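Local coordinates for putative curved DNA-binding protein (Chaetomium thermophilum var. thermophilum DSM 1495, PDB 4IPA), which is an Arx1 of the methionine aminopeptidase-like M24 family, probably acts in ribosome biogenesis and may bind DNA, at residues 37-42 / 118-123; 97-102 / 310-315. All blocks are in the same frame, centred on the assembly; numbering follows the deposited sequence.

Overall arrangement
Contact 1 is buried about 11 Å from the molecule's centre, where helix 23-46 lies on the antiparallel sheet of strands 79-88, 115-124 and 127-136; contact 2, partly exposed, is centred about 23 Å from it. Their centres are 22 Å apart, and the nearest atoms come within about 8 Å without touching. Along the chain the segments alternate: 37-42, 97-102, 118-123, 310-315. The loop carrying 97-102 runs from strand 79-88 to strand 115-124, which holds 118-123, so one short part of the chain serves both contacts. Contact 1 belongs to the apolar layer between helix 23-46 and its sheet, while contact 2 ties the loop before strand 115-124 to helix 312-324, more than 200 residues later.

Contact 1: residues 37-42 / 118-123; sequences EKVLAE and IQLGAQ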
loop_
_atom_site.group_PDB
_atom_site.type_symbol
_atom_site.label_atom_id
_atom_site.label_comp_id
_atom_site.label_asym_id
_atom_site.label_seq_id
_atom_site.Cartn_x
_atom_site.Cartn_y
_atom_site.Cartn_z
ATOM N N GLU A 37 -5.237 -10.260 -4.688
ATOM C CA GLU A 37 -4.773 -10.142 -6.063
ATOM C C GLU A 37 -5.903 -10.369 -7.062
ATOM O O GLU A 37 -5.951 -9.719 -8.103
ATOM C CB GLU A 37 -3.588 -11.076 -6.344
ATOM C CG GLU A 37 -2.319 -10.698 -5.569
ATOM C CD GLU A 37 -1.151 -11.643 -5.850
ATOM O OE1 GLU A 37 -1.370 -12.686 -6.513
ATOM O OE2 GLU A 37 -0.011 -11.347 -5.419
ATOM N N LYS A 38 -6.813 -11.280 -6.735
ATOM C CA LYS A 38 -7.964 -11.541 -7.600
ATOM C C LYS A 38 -8.940 -10.358 -7.611
ATOM O O LYS A 38 -9.441 -9.978 -8.667
ATOM C CB LYS A 38 -8.677 -12.835 -7.202
ATOM C CG LYS A 38 -10.082 -12.986 -7.797
ATOM C CD LYS A 38 -10.563 -14.435 -7.746
ATOM C CE LYS A 38 -9.637 -15.349 -8.572
ATOM N NZ LYS A 38 -10.030 -16.801 -8.572
ATOM N N VAL A 39 -9.196 -9.761 -6.445
ATOM C CA VAL A 39 -10.059 -8.574 -6.397
ATOM C C VAL A 39 -9.385 -7.386 -7.084
ATOM O O VAL A 39 -10.043 -6.572 -7.737
ATOM C CB VAL A 39 -10.468 -8.178 -4.962
ATOM C CG1 VAL A 39 -11.282 -6.887 -4.985
ATOM C CG2 VAL A 39 -11.271 -9.316 -4.291
ATOM N N LEU A 40 -8.066 -7.303 -6.948
ATOM C CA LEU A 40 -7.318 -6.216 -7.569
ATOM C C LEU A 40 -7.439 -6.293 -9.083
ATOM O O LEU A 40 -7.514 -5.272 -9.756
ATOM C CB LEU A 40 -5.844 -6.279 -7.189
ATOM C CG LEU A 40 -4.941 -5.358 -8.017
ATOM C CD1 LEU A 40 -5.234 -3.899 -7.647
ATOM C CD2 LEU A 40 -3.461 -5.716 -7.805
ATOM N N ALA A 41 -7.436 -7.510 -9.615
ATOM C CA ALA A 41 -7.486 -7.681 -11.056
ATOM C C ALA A 41 -8.873 -7.321 -11.573
ATOM O O ALA A 41 -8.998 -6.632 -12.586
ATOM C CB ALA A 41 -7.115 -9.098 -11.452
ATOM N N GLU A 42 -9.903 -7.769 -10.855
ATOM C CA GLU A 42 -11.282 -7.453 -11.214
ATOM C C GLU A 42 -11.565 -5.972 -11.091
ATOM O O GLU A 42 -12.273 -5.410 -11.905
ATOM C CB GLU A 42 -12.289 -8.241 -10.364
ATOM C CG GLU A 42 -12.281 -9.744 -10.601
ATOM C CD GLU A 42 -12.624 -10.132 -12.045
ATOM O OE1 GLU A 42 -13.012 -9.246 -12.845
ATOM O OE2 GLU A 42 -12.508 -11.333 -12.380
ATOM N N ILE A 118 -4.813 1.708 -7.159
ATOM C CA ILE A 118 -5.805 0.797 -6.641
ATOM C C ILE A 118 -5.174 0.027 -5.490
ATOM O O ILE A 118 -4.224 -0.740 -5.671
ATOM C CB ILE A 118 -6.311 -0.135 -7.734
ATOM C CG1 ILE A 118 -6.833 0.704 -8.908
ATOM C CG2 ILE A 118 -7.413 -1.045 -7.188
ATOM C CD1 ILE A 118 -6.357 0.240 -10.254
ATOM N N GLN A 119 -5.673 0.289 -4.295
ATOM C CA GLN A 119 -5.145 -0.319 -3.089
ATOM C C GLN A 119 -6.297 -0.944 -2.327
ATOM O O GLN A 119 -7.324 -0.300 -2.072
ATOM C CB GLN A 119 -4.421 0.720 -2.234
ATOM C CG GLN A 119 -3.951 0.234 -0.865
ATOM C CD GLN A 119 -2.936 1.206 -0.250
ATOM O OE1 GLN A 119 -2.794 1.308 0.975
ATOM N NE2 GLN A 119 -2.228 1.928 -1.116
ATOM N N LEU A 120 -6.124 -2.209 -1.978
ATOM C CA LEU A 120 -7.157 -2.940 -1.275
ATOM C C LEU A 120 -6.496 -4.128 -0.619
ATOM O O LEU A 120 -5.312 -4.363 -0.825
ATOM C CB LEU A 120 -8.235 -3.398 -2.259
ATOM C CG LEU A 120 -7.783 -4.242 -3.449
ATOM C CD1 LEU A 120 -7.762 -5.719 -3.087
ATOM C CD2 LEU A 120 -8.717 -3.997 -4.650
ATOM N N GLY A 121 -7.246 -4.876 0.174
ATOM C CA GLY A 121 -6.690 -6.079 0.752
ATOM C C GLY A 121 -7.627 -6.886 1.615
ATOM O O GLY A 121 -8.635 -6.376 2.125
ATOM N N ALA A 122 -7.270 -8.157 1.772
ATOM C CA ALA A 122 -8.014 -9.085 2.599
ATOM C C ALA A 122 -7.210 -9.563 3.797
ATOM O O ALA A 122 -5.997 -9.351 3.897
ATOM C CB ALA A 122 -8.472 -10.292 1.781
ATOM N N GLN A 123 -7.903 -10.303 4.654
ATOM C CA GLN A 123 -7.484 -10.554 6.013
ATOM C C GLN A 123 -8.041 -11.929 6.433
ATOM O O GLN A 123 -9.257 -12.137 6.399
ATOM C CB GLN A 123 -8.112 -9.426 6.834
ATOM C CG GLN A 123 -7.818 -9.390 8.238
ATOM C CD GLN A 123 -8.679 -10.330 9.025
ATOM O OE1 GLN A 123 -8.232 -11.417 9.377
ATOM N NE2 GLN A 123 -9.921 -9.912 9.339
#
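V39 and L40 of helix 23-46 rest on I118 and L120 of strand 115-124, a helix-on-sheet layer of the pita-bread fold of the M24 family. The two short axes pass 8.2 Å apart and run roughly antiparallel, at 149°. L120 sits opposite the backbone of L40; both its methyls lean on V39, and CD2 also meets the backbone of L40. L120 CD2 reaches V39 CG1 at 3.9 Å and the CA of L40 at the same distance, while L120 CD1 lies 4.1 Å from V39 CB. The torsion that sends L120 there puts its CG between the backbone N and the carbonyl carbon (chi1 56°), turning both methyls against the helix. Further along the strand, L40 CD1 comes within 3.6 Å of I118 CG2, the two side chains crossing at a slant, and lies 3.9 Å from the carbonyl O of I118. M64 of helix 53-69 and V43 of helix 23-46 also touch L120, and I135 of strand 127-136 touches I118. Replacing L120 with an alanine here would probably leave V39 CG1 and the L40 backbone without their methyl partners and open a gap between helix and strand. With all four side chains buried and only carbon meeting carbon between them, the grip depends on shape and on exclusion of water, not on directed polar bonds.

Contact 2: residues 97-102 / 310-315; sequences TPLRSD and EDERDA
The carboxylate of E312, in the first turn of helix 312-324, reaches across to the backbone of R100 and S101 and takes hydrogen bonds from both. R100 N gives to E312 OE2 at 3.0 Å (148°), and S101 N gives to E312 OE1 at 2.9 Å. Both oxygens use their syn lone pairs, so two successive N-H groups hold the carboxylate in a forked grip and fix its rotation. S101 OG adds a further bond to E312 OE1, nearly in line with the C-O bond; the 2.5 Å separation of S101 OG and E312 OE1 is suspiciously short, so its length is doubtful. The E312 side chain spans the distance because CG stands anti to its own carbonyl carbon (chi1 -61°) and the chain stays extended beyond it.

Van der Waals contact is slighter. L99 lies against the carboxylate, its side chain and that of E312 running past one another head to tail, with L99 CB 3.6 Å from E312 OE1 and L99 CD2 3.9 Å from E312 OE2.

The helix start has its own bond: D311, the N-cap residue, accepts from D314 N through OD1 at 2.7 Å, nearly straight at 169°.

Charges at the margin turn elsewhere. The guanidinium of R100 forms salt bridges with D55 and E58 of helix 53-69, and D102 pairs with R270. The loop between strands 79-88 and 115-124 is therefore held to helix 53-69 by R100 and to the start of helix 312-324 by E312.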
loop_
_atom_site.group_PDB
_atom_site.type_symbol
_atom_site.label_atom_id
_atom_site.label_comp_id
_atom_site.label_asym_id
_atom_site.label_seq_id
_atom_site.Cartn_x
_atom_site.Cartn_y
_atom_site.Cartn_z
ATOM N N THR A 97 -11.744 6.773 -1.171
ATOM C CA THR A 97 -12.948 5.936 -1.084
ATOM C C THR A 97 -14.126 6.738 -0.504
ATOM O O THR A 97 -14.474 6.596 0.663
ATOM C CB THR A 97 -12.697 4.622 -0.279
ATOM O OG1 THR A 97 -13.943 3.993 0.051
ATOM C CG2 THR A 97 -11.926 4.901 1.003
ATOM N N PRO A 98 -14.755 7.577 -1.346
ATOM C CA PRO A 98 -15.674 8.627 -0.887
ATOM C C PRO A 98 -17.070 8.142 -0.475
ATOM O O PRO A 98 -17.453 7.004 -0.758
ATOM C CB PRO A 98 -15.762 9.551 -2.100
ATOM C CG PRO A 98 -15.602 8.637 -3.267
ATOM C CD PRO A 98 -14.648 7.539 -2.814
ATOM N N LEU A 99 -17.821 9.010 0.201
ATOM C CA LEU A 99 -19.214 8.702 0.569
ATOM C C LEU A 99 -20.167 8.827 -0.614
ATOM O O LEU A 99 -19.992 9.682 -1.479
ATOM C CB LEU A 99 -19.698 9.607 1.689
ATOM C CG LEU A 99 -18.950 9.471 3.014
ATOM C CD1 LEU A 99 -19.622 10.298 4.092
ATOM C CD2 LEU A 99 -18.887 8.004 3.422
ATOM N N ARG A 100 -21.179 7.974 -0.647
ATOM C CA ARG A 100 -22.224 8.091 -1.661
ATOM C C ARG A 100 -23.055 9.366 -1.475
ATOM O O ARG A 100 -23.486 9.974 -2.458
ATOM C CB ARG A 100 -23.130 6.848 -1.687
ATOM C CG ARG A 100 -24.112 6.855 -2.848
ATOM C CD ARG A 100 -24.662 5.469 -3.174
ATOM N NE ARG A 100 -23.734 4.653 -3.954
ATOM C CZ ARG A 100 -23.414 4.879 -5.226
ATOM N NH1 ARG A 100 -23.929 5.913 -5.876
ATOM N NH2 ARG A 100 -22.563 4.073 -5.851
ATOM N N SER A 101 -23.243 9.778 -0.219
ATOM C CA SER A 101 -24.044 10.965 0.112
ATOM C C SER A 101 -23.302 12.298 -0.058
ATOM O O SER A 101 -23.902 13.364 0.070
ATOM C CB SER A 101 -24.574 10.867 1.546
ATOM O OG SER A 101 -23.499 10.889 2.482
ATOM N N ASP A 102 -21.997 12.243 -0.296
ATOM C CA ASP A 102 -21.264 13.433 -0.741
ATOM C C ASP A 102 -21.429 13.485 -2.250
ATOM O O ASP A 102 -20.659 12.866 -2.984
ATOM C CB ASP A 102 -19.781 13.340 -0.374
ATOM C CG ASP A 102 -19.516 13.685 1.081
ATOM O OD1 ASP A 102 -20.405 14.268 1.739
ATOM O OD2 ASP A 102 -18.412 13.391 1.563
ATOM N N GLU A 310 -23.055 0.700 7.799
ATOM C CA GLU A 310 -24.474 0.504 7.493
ATOM C C GLU A 310 -25.213 1.785 7.124
ATOM O O GLU A 310 -26.090 1.766 6.268
ATOM C CB GLU A 310 -25.203 -0.161 8.670
ATOM C CG GLU A 310 -24.790 -1.595 8.958
ATOM C CD GLU A 310 -25.513 -2.184 10.167
ATOM O OE1 GLU A 310 -26.597 -1.674 10.528
ATOM O OE2 GLU A 310 -24.994 -3.155 10.765
ATOM N N ASP A 311 -24.875 2.888 7.789
ATOM C CA ASP A 311 -25.595 4.149 7.587
ATOM C C ASP A 311 -24.674 5.371 7.599
ATOM O O ASP A 311 -24.055 5.672 8.621
ATOM C CB ASP A 311 -26.686 4.324 8.655
ATOM C CG ASP A 311 -27.472 5.611 8.475
ATOM O OD1 ASP A 311 -27.019 6.677 8.953
ATOM O OD2 ASP A 311 -28.546 5.563 7.842
ATOM N N GLU A 312 -24.601 6.087 6.481
ATOM C CA GLU A 312 -23.648 7.194 6.373
ATOM C C GLU A 312 -23.908 8.307 7.377
ATOM O O GLU A 312 -22.965 8.893 7.920
ATOM C CB GLU A 312 -23.545 7.736 4.937
ATOM C CG GLU A 312 -23.075 6.683 3.946
ATOM C CD GLU A 312 -22.714 7.237 2.576
ATOM O OE1 GLU A 312 -23.060 8.399 2.275
ATOM O OE2 GLU A 312 -22.078 6.493 1.795
ATOM N N ARG A 313 -25.174 8.601 7.638
ATOM C CA ARG A 313 -25.484 9.606 8.651
ATOM C C ARG A 313 -24.974 9.254 10.047
ATOM O O ARG A 313 -24.369 10.088 10.703
ATOM C CB ARG A 313 -26.976 9.960 8.662
ATOM C CG ARG A 313 -27.261 11.251 7.911
ATOM C CD ARG A 313 -28.746 11.477 7.708
ATOM N NE ARG A 313 -29.464 11.464 8.979
ATOM C CZ ARG A 313 -29.491 12.474 9.845
ATOM N NH1 ARG A 313 -28.833 13.606 9.599
ATOM N NH2 ARG A 313 -30.182 12.343 10.967
ATOM N N ASP A 314 -25.222 8.034 10.505
ATOM C CA ASP A 314 -24.583 7.556 11.726
ATOM C C ASP A 314 -23.047 7.603 11.608
ATOM O O ASP A 314 -22.332 7.912 12.570
ATOM C CB ASP A 314 -25.035 6.120 12.054
ATOM C CG ASP A 314 -26.475 6.049 12.579
ATOM O OD1 ASP A 314 -27.007 7.098 12.973
ATOM O OD2 ASP A 314 -27.080 4.951 12.615
ATOM N N ALA A 315 -22.542 7.304 10.417
ATOM C CA ALA A 315 -21.098 7.220 10.239
ATOM C C ALA A 315 -20.505 8.591 10.535
ATOM O O ALA A 315 -19.561 8.703 11.314
ATOM C CB ALA A 315 -20.748 6.770 8.846
#